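Side-chain contacts in appr-1-p processing domain protein (Thermus aquaticus Y51MC23, PDB 5M31), which is of unknown function but has a macro domain, a compact alpha/beta fold with a mixed sheet flanked by helices: residues A42-F45 against K46-F49; Y56-A59 against C60-G63; D108-C111 against R112-L116; L133-P136 against E137-Q140. All blocks are in the same frame, centred on the assembly; numbering follows the deposited sequence. Where two conformers were deposited one is given.

Interaction 1 (A42-F45 against K46-F49); sequences ALQF and KRAF
Over the centre of one face of the Arg47 guanidinium sits Leu43, its CG 3.8 Å above the plane, while the amide of Gln44 stands almost perpendicular to the same group, the two planes 86° apart. With CG of Leu43 anti to the backbone N (chi1 179°), the isobutyl group stands out from the helix where the planar end of the arginine one turn on can lie against it. CD1 of Leu43 also meets the lysine chain, 3.9 Å from CE of Lys46, whose NZ is held by the carbonyl of Met37. The second pair of flat groups, the rings of Phe45 and Phe49, lie side by side and point the same way; their planes are inclined at 35° and CD2 of Phe45 is 3.6 Å from CD2 of Phe49. In the backbone, O of Phe45 accepts N of Phe49 at 2.8 Å as the helix ends, and a water bridges the carbonyls of these two residues, weakly at Phe45. This is i to i+3 and i to i+4 packing on a short amphipathic helix: Phe45, in helix 40-48, and Phe49, just past its end and at the N-cap of helix 50-61, press on Leu27 of strand 26-31 and Ile84 of strand 83-88.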
# COMPACT_ATOMS: atom_id res chain seq x y z
N ALA A 42 -2.63 -0.92 -9.17
CA ALA A 42 -3.61 0.16 -8.96
C ALA A 42 -4.84 -0.09 -9.86
O ALA A 42 -5.96 0.19 -9.47
CB ALA A 42 -2.99 1.51 -9.25
N LEU A 43 -4.62 -0.59 -11.07
CA LEU A 43 -5.73 -0.94 -11.96
C LEU A 43 -6.65 -1.98 -11.32
O LEU A 43 -7.88 -1.85 -11.36
CB LEU A 43 -5.19 -1.47 -13.29
CG LEU A 43 -6.27 -1.88 -14.28
CD1 LEU A 43 -7.31 -0.79 -14.46
CD2 LEU A 43 -5.65 -2.24 -15.62
N GLN A 44 -6.06 -2.97 -10.67
CA GLN A 44 -6.86 -4.02 -10.03
C GLN A 44 -7.68 -3.40 -8.90
O GLN A 44 -8.87 -3.71 -8.71
CB GLN A 44 -5.97 -5.15 -9.48
CG GLN A 44 -4.95 -5.73 -10.48
CD GLN A 44 -5.52 -6.04 -11.85
OE1 GLN A 44 -5.09 -5.45 -12.88
NE2 GLN A 44 -6.43 -6.99 -11.90
N PHE A 45 -7.03 -2.52 -8.14
CA PHE A 45 -7.72 -1.78 -7.06
C PHE A 45 -8.81 -0.88 -7.57
O PHE A 45 -9.89 -0.82 -6.97
CB PHE A 45 -6.72 -1.01 -6.17
CG PHE A 45 -6.15 -1.85 -5.05
CD1 PHE A 45 -5.06 -2.68 -5.29
CD2 PHE A 45 -6.67 -1.82 -3.79
CE1 PHE A 45 -4.52 -3.46 -4.26
CE2 PHE A 45 -6.11 -2.55 -2.77
CZ PHE A 45 -5.06 -3.37 -2.98
N LYS A 46 -8.59 -0.19 -8.68
CA LYS A 46 -9.65 0.66 -9.24
C LYS A 46 -10.91 -0.14 -9.53
O LYS A 46 -12.01 0.28 -9.16
CB LYS A 46 -9.23 1.32 -10.51
CG LYS A 46 -10.30 2.21 -11.06
CD LYS A 46 -9.77 3.13 -12.14
CE LYS A 46 -9.35 2.37 -13.37
NZ LYS A 46 -8.84 3.31 -14.41
N ARG A 47 -10.72 -1.28 -10.19
CA ARG A 47 -11.86 -2.20 -10.57
C ARG A 47 -12.56 -2.82 -9.36
O ARG A 47 -13.78 -2.89 -9.34
CB ARG A 47 -11.37 -3.22 -11.64
CG ARG A 47 -10.86 -2.53 -12.89
CD ARG A 47 -10.81 -3.29 -14.18
NE ARG A 47 -9.65 -4.17 -14.29
CZ ARG A 47 -8.96 -4.41 -15.40
NH1 ARG A 47 -9.18 -3.73 -16.53
NH2 ARG A 47 -7.97 -5.29 -15.37
N ALA A 48 -11.79 -3.20 -8.32
CA ALA A 48 -12.32 -3.89 -7.14
C ALA A 48 -12.92 -2.91 -6.16
O ALA A 48 -13.78 -3.28 -5.36
CB ALA A 48 -11.20 -4.65 -6.45
N PHE A 49 -12.36 -1.69 -6.13
CA PHE A 49 -12.71 -0.73 -5.11
C PHE A 49 -12.99 0.65 -5.69
O PHE A 49 -12.26 1.65 -5.42
CB PHE A 49 -11.59 -0.66 -4.06
CG PHE A 49 -11.33 -1.96 -3.36
CD1 PHE A 49 -12.22 -2.45 -2.41
CD2 PHE A 49 -10.17 -2.69 -3.61
CE1 PHE A 49 -11.99 -3.67 -1.80
CE2 PHE A 49 -9.91 -3.87 -2.97
CZ PHE A 49 -10.83 -4.37 -2.05
O HOH W 1 -9.53 1.86 -5.88

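Interaction 2 (Y56-A59 against C60-G63); sequences YVKA and CERG
Cys60 lays its sulfur over one face of the Tyr56 ring, a Cys sulfur-aromatic contact between residues one turn apart in helix 50-61 of the macro domain. SG stands 3.8 Å from the ring centroid and 26° off the normal, displaced toward the rim, where CE1 of Tyr56 is its nearest neighbour at 3.4 Å. The tyrosine CG is turned away from the backbone N (chi1 159°), which swings the ring out beside the helix to where SG of Cys60 covers one face. Its position is also fixed at the far end, where OH is hydrogen-bonded to the carbonyl of Asn32, and Met37 packs against the ring.

On the more exposed side, Val57 and Glu61 meet obliquely: CG1 of the valine lies 3.9 Å from OE2 of the glutamate, an apolar methyl beside a carboxylate oxygen. Lys58 and Glu61 carry opposite charges, yet NZ and OE1 are 5.6 Å apart, so any attraction between them would act at a distance.

The helix finishes in a Schellman motif. Gly63 takes a positive phi (78°), and N of Arg62 bonds to O of Lys58 and more weakly to O of Ala59, while N of Gly63 reaches back to O of Cys60. Arg62 bends at chi3 and folds back over this last turn, its guanidinium steadied by a hydrogen bond from NH2 to the side chain of Gln64. One face of that guanidinium lies over CA of Ala59 and O of Lys58, each 3.6 Å from the plane and toward its rim, and NH2 of Arg62 comes within 3.8 Å of CB of Ala59.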
# COMPACT_ATOMS: atom_id res chain seq x y z
N TYR A 56 -9.67 8.73 -3.84
CA TYR A 56 -8.27 8.96 -4.21
C TYR A 56 -8.12 10.07 -5.24
O TYR A 56 -7.25 10.96 -5.13
CB TYR A 56 -7.65 7.67 -4.70
CG TYR A 56 -6.42 7.83 -5.55
CD1 TYR A 56 -5.14 7.98 -4.98
CD2 TYR A 56 -6.53 7.79 -6.91
CE1 TYR A 56 -3.99 8.12 -5.78
CE2 TYR A 56 -5.43 7.95 -7.69
CZ TYR A 56 -4.16 8.05 -7.15
OH TYR A 56 -3.07 8.25 -8.07
N VAL A 57 -8.97 10.05 -6.25
CA VAL A 57 -8.93 11.10 -7.25
C VAL A 57 -9.16 12.47 -6.61
O VAL A 57 -8.39 13.43 -6.88
CB VAL A 57 -9.94 10.87 -8.37
CG1 VAL A 57 -10.12 12.09 -9.24
CG2 VAL A 57 -9.50 9.66 -9.19
N LYS A 58 -10.18 12.59 -5.77
CA LYS A 58 -10.43 13.82 -5.08
C LYS A 58 -9.28 14.24 -4.15
O LYS A 58 -8.91 15.44 -4.16
CB LYS A 58 -11.75 13.75 -4.30
CG LYS A 58 -12.95 13.75 -5.22
CD LYS A 58 -14.23 13.48 -4.45
CE LYS A 58 -15.46 13.44 -5.36
NZ LYS A 58 -15.94 14.82 -5.68
N ALA A 59 -8.63 13.29 -3.48
CA ALA A 59 -7.51 13.60 -2.58
C ALA A 59 -6.33 14.12 -3.41
O ALA A 59 -5.59 15.06 -3.02
CB ALA A 59 -7.09 12.41 -1.79
N CYS A 60 -6.13 13.51 -4.56
CA CYS A 60 -5.05 14.02 -5.45
C CYS A 60 -5.36 15.44 -5.94
O CYS A 60 -4.44 16.25 -6.11
CB CYS A 60 -4.82 13.09 -6.64
SG CYS A 60 -4.03 11.49 -6.29
N GLU A 61 -6.61 15.72 -6.31
CA GLU A 61 -6.98 17.07 -6.77
C GLU A 61 -6.70 18.11 -5.70
O GLU A 61 -6.31 19.25 -6.00
CB GLU A 61 -8.46 17.10 -7.21
CG GLU A 61 -8.66 16.37 -8.54
CD GLU A 61 -10.13 16.12 -8.95
OE1 GLU A 61 -11.04 16.14 -8.09
OE2 GLU A 61 -10.34 15.88 -10.17
N ARG A 62 -6.84 17.71 -4.44
CA ARG A 62 -6.55 18.57 -3.31
C ARG A 62 -5.07 18.70 -2.97
O ARG A 62 -4.72 19.49 -2.11
CB ARG A 62 -7.26 18.08 -2.06
CG ARG A 62 -8.76 18.13 -2.13
CD ARG A 62 -9.35 17.90 -0.73
NE ARG A 62 -9.12 16.55 -0.18
CZ ARG A 62 -9.94 15.49 -0.34
NH1 ARG A 62 -11.05 15.59 -1.09
NH2 ARG A 62 -9.67 14.34 0.27
N GLY A 63 -4.21 17.91 -3.59
CA GLY A 63 -2.78 17.89 -3.25
C GLY A 63 -2.45 17.11 -1.99
O GLY A 63 -1.32 17.18 -1.47

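Interaction 3 (D108-C111 against R112-L116); sequences DLVC and RIQEL
Arg112 begins the second segment by placing its aliphatic stem on the turn before it, CG lying 3.7 Å from O of Asp108, which also accepts the backbone N of Arg112. In the conformer described, the chain bends at chi2 and chi3 and carries the guanidinium away from the aspartate, NH1 of Arg112 being 5.4 Å from OD2 of Asp108; the same OD2 is instead hydrogen-bonded to the backbone N of Ile70. NE of Arg112 turns toward Glu115 in this conformer, but the salt bridge modelled there is doubtful, its atoms being too close together.

Ile113 comes next and faces inward. Its CG1 is anti to the carbonyl carbon (chi1 -71°) and therefore leans back over the preceding turn, 3.1 Å from O of Leu109, while CD1 of Ile113 meets CG of Leu109 at 3.9 Å. These two are the buried side chains of this part of helix 99-116, one of the helices that flank the macro domain sheet, and both rest on Phe85 of strand 83-88. Leu146 of helix 135-146 touches Leu109 and Val110.

Gln114 lies alongside Val110, both pointing the same way, with OE1 of the glutamine 3.8 Å from CG1 of the valine. CG of Gln114 also lies 3.4 Å from O of Val110, which accepts the N-H of Gln114, and Leu149 packs against both residues.

Glu115 makes the last main-chain bond back to 108-111, its N donating to O of Cys111 at 2.9 Å. CG of Glu115 also rests near that carbonyl, 3.2 Å from O of Cys111, on the exposed side of the helix.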
# COMPACT_ATOMS: atom_id res chain seq x y z
N ASP A 108 5.53 5.99 6.77
CA ASP A 108 4.18 6.45 6.96
C ASP A 108 3.20 5.31 7.10
O ASP A 108 2.15 5.46 7.70
CB ASP A 108 3.73 7.35 5.84
CG ASP A 108 2.61 8.28 6.27
OD1 ASP A 108 2.70 8.83 7.39
OD2 ASP A 108 1.60 8.38 5.57
N LEU A 109 3.55 4.18 6.51
CA LEU A 109 2.71 2.98 6.67
C LEU A 109 2.61 2.56 8.12
O LEU A 109 1.52 2.28 8.64
CB LEU A 109 3.28 1.87 5.83
CG LEU A 109 2.51 0.53 5.85
CD1 LEU A 109 1.07 0.74 5.45
CD2 LEU A 109 3.20 -0.40 4.89
N VAL A 110 3.74 2.55 8.80
CA VAL A 110 3.78 2.29 10.22
C VAL A 110 2.92 3.30 10.95
O VAL A 110 2.04 2.91 11.77
CB VAL A 110 5.20 2.31 10.77
CG1 VAL A 110 5.23 2.32 12.30
CG2 VAL A 110 5.94 1.11 10.20
N CYS A 111 3.08 4.59 10.63
CA CYS A 111 2.25 5.65 11.24
C CYS A 111 0.76 5.38 11.11
O CYS A 111 0.01 5.48 12.10
CB CYS A 111 2.55 6.99 10.61
SG CYS A 111 4.23 7.52 10.97
N ARG A 112 0.29 5.03 9.91
CA ARG A 112 -1.16 4.89 9.68
C ARG A 112 -1.69 3.63 10.35
O ARG A 112 -2.81 3.63 10.84
CB ARG A 112 -1.50 4.80 8.20
CG ARG A 112 -1.51 6.11 7.42
CD ARG A 112 -1.77 7.38 8.18
NE ARG A 112 -3.17 7.62 8.51
CZ ARG A 112 -4.08 8.09 7.65
NH1 ARG A 112 -3.70 8.54 6.48
NH2 ARG A 112 -5.38 8.16 8.01
N ILE A 113 -0.90 2.57 10.32
CA ILE A 113 -1.28 1.30 11.01
C ILE A 113 -1.51 1.61 12.48
O ILE A 113 -2.58 1.21 13.09
CB ILE A 113 -0.18 0.23 10.78
CG1 ILE A 113 -0.22 -0.24 9.32
CG2 ILE A 113 -0.33 -0.90 11.80
CD1 ILE A 113 0.96 -1.12 8.99
N GLN A 114 -0.58 2.33 13.08
CA GLN A 114 -0.68 2.66 14.51
C GLN A 114 -1.81 3.59 14.81
O GLN A 114 -2.58 3.31 15.78
CB GLN A 114 0.71 3.10 15.02
CG GLN A 114 1.59 1.85 14.94
CD GLN A 114 2.92 1.90 15.63
OE1 GLN A 114 3.57 2.95 15.71
NE2 GLN A 114 3.37 0.71 16.14
N GLU A 115 -2.00 4.64 14.01
CA GLU A 115 -3.09 5.64 14.17
C GLU A 115 -4.45 4.96 14.18
O GLU A 115 -5.31 5.28 15.03
CB GLU A 115 -3.10 6.69 13.05
CG GLU A 115 -2.01 7.75 13.15
CD GLU A 115 -1.81 8.58 11.90
OE1 GLU A 115 -2.44 8.34 10.83
OE2 GLU A 115 -0.85 9.38 11.89
N LEU A 116 -4.61 4.02 13.26
CA LEU A 116 -5.88 3.39 13.00
C LEU A 116 -6.04 2.08 13.77
O LEU A 116 -7.11 1.47 13.71
CB LEU A 116 -6.09 3.16 11.51
CG LEU A 116 -6.24 4.44 10.70
CD1 LEU A 116 -6.07 4.20 9.22
CD2 LEU A 116 -7.58 5.10 11.01

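Interaction 4 (L133-P136 against E137-Q140); sequences LPWP and EVKQ
Trp135 and Lys139 make the CH-pi contact of this helix start: CB of Lys139 lies 4.0 Å from the centroid of the tryptophan six-membered ring, 9° off its normal. The Trp135 side chain points away from its own N (chi1 173°), which tilts the indole toward Lys139 in the next turn. Beyond CB, the extended lysine chain runs on past the ring, CD of Lys139 lying 4.1 Å from NE1 of Trp135.

Apolar packing fills the side turned to the protein. Val138 uses both methyls: CG1 meets CZ3 of Trp135 at 4.0 Å, and CG2 touches CB of Leu133 at 3.8 Å. Val138 and Leu133 cross at about a right angle, and beyond them lie Met99 and Val102 of helix 99-116.

Main-chain bonds start helix 135-146, the helix of the beta-alpha-beta unit joining strand 120-123 to strand 153-157, with Pro134 at its N-cap position. O of Pro134 accepts N of Val138 and, weakly, N of Glu137. N of Lys139 donates to O of Trp135 at 2.7 Å.

Polar contacts gather at the outer ends. A water accepts from NZ of Lys139 at 2.7 Å and weakly from NE1 of Trp135, and Glu158 forms a salt bridge with that same NZ. Glu137 pairs through OE1 with Arg141, one turn further along the helix.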
# COMPACT_ATOMS: atom_id res chain seq x y z
N LEU A 133 11.79 -2.06 -9.01
CA LEU A 133 12.82 -1.99 -8.01
C LEU A 133 13.36 -3.37 -7.67
O LEU A 133 12.67 -4.35 -7.84
CB LEU A 133 12.25 -1.33 -6.74
CG LEU A 133 11.84 0.12 -6.88
CD1 LEU A 133 11.10 0.56 -5.65
CD2 LEU A 133 13.08 0.99 -7.05
N PRO A 134 14.58 -3.45 -7.12
CA PRO A 134 15.15 -4.75 -6.76
C PRO A 134 14.50 -5.31 -5.50
O PRO A 134 14.53 -4.69 -4.42
CB PRO A 134 16.64 -4.44 -6.54
CG PRO A 134 16.70 -2.98 -6.27
CD PRO A 134 15.56 -2.35 -6.98
N TRP A 135 13.88 -6.48 -5.64
CA TRP A 135 13.09 -7.05 -4.57
C TRP A 135 13.88 -7.34 -3.29
O TRP A 135 13.41 -6.99 -2.21
CB TRP A 135 12.37 -8.29 -5.06
CG TRP A 135 11.64 -9.09 -4.04
CD1 TRP A 135 11.79 -10.41 -3.77
CD2 TRP A 135 10.62 -8.61 -3.15
NE1 TRP A 135 10.91 -10.80 -2.77
CE2 TRP A 135 10.17 -9.72 -2.39
CE3 TRP A 135 10.02 -7.36 -2.94
CZ2 TRP A 135 9.16 -9.60 -1.41
CZ3 TRP A 135 9.05 -7.24 -1.95
CH2 TRP A 135 8.62 -8.37 -1.22
N PRO A 136 15.13 -7.83 -3.40
CA PRO A 136 15.88 -8.07 -2.15
C PRO A 136 15.97 -6.83 -1.25
O PRO A 136 15.81 -6.93 -0.04
CB PRO A 136 17.28 -8.48 -2.65
CG PRO A 136 17.03 -9.15 -3.96
CD PRO A 136 15.77 -8.52 -4.55
N GLU A 137 16.21 -5.68 -1.86
CA GLU A 137 16.37 -4.43 -1.13
C GLU A 137 15.04 -3.94 -0.61
O GLU A 137 14.96 -3.49 0.54
CB GLU A 137 17.00 -3.37 -2.03
CG GLU A 137 18.46 -3.67 -2.41
CD GLU A 137 19.46 -3.43 -1.27
OE1 GLU A 137 19.09 -2.86 -0.19
OE2 GLU A 137 20.65 -3.79 -1.45
N VAL A 138 13.99 -4.07 -1.42
CA VAL A 138 12.63 -3.67 -0.97
C VAL A 138 12.20 -4.59 0.17
O VAL A 138 11.67 -4.10 1.19
CB VAL A 138 11.61 -3.66 -2.12
CG1 VAL A 138 10.20 -3.47 -1.60
CG2 VAL A 138 11.98 -2.56 -3.14
N LYS A 139 12.38 -5.91 -0.01
CA LYS A 139 12.05 -6.87 1.06
C LYS A 139 12.76 -6.50 2.37
O LYS A 139 12.13 -6.44 3.41
CB LYS A 139 12.39 -8.32 0.64
CG LYS A 139 11.92 -9.40 1.62
CD LYS A 139 12.25 -10.81 1.10
CE LYS A 139 11.59 -11.88 1.95
NZ LYS A 139 11.55 -13.25 1.32
N GLN A 140 14.03 -6.13 2.28
CA GLN A 140 14.83 -5.76 3.45
C GLN A 140 14.24 -4.55 4.16
O GLN A 140 14.09 -4.54 5.39
CB GLN A 140 16.26 -5.48 3.03
CG GLN A 140 17.24 -5.35 4.19
CD GLN A 140 17.35 -3.93 4.73
OE1 GLN A 140 17.44 -3.72 5.95
NE2 GLN A 140 17.38 -2.95 3.83
O HOH W 2 11.72 -13.69 -1.38

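In the fold
From the N terminus the four contacts come strictly in series: none nests within or crosses another, and each closes about one turn of a helix or of its end. Interactions 1 and 2 lie on the successive helices 40-48 and 50-61, with centres about 17 Å apart; the first packs on strands 26-31 and 83-88, the second ties Tyr56 to the loop of Asn32 and Met37. Interaction 3, on the opposite side of the chain's centre from interaction 1, meets strand 83-88 as well, through helix 99-116. Interaction 4 opens helix 135-146, whose start packs on helix 99-116 and whose last residue reaches interaction 3. Centres of interactions 2 and 4 stand about 29 Å apart.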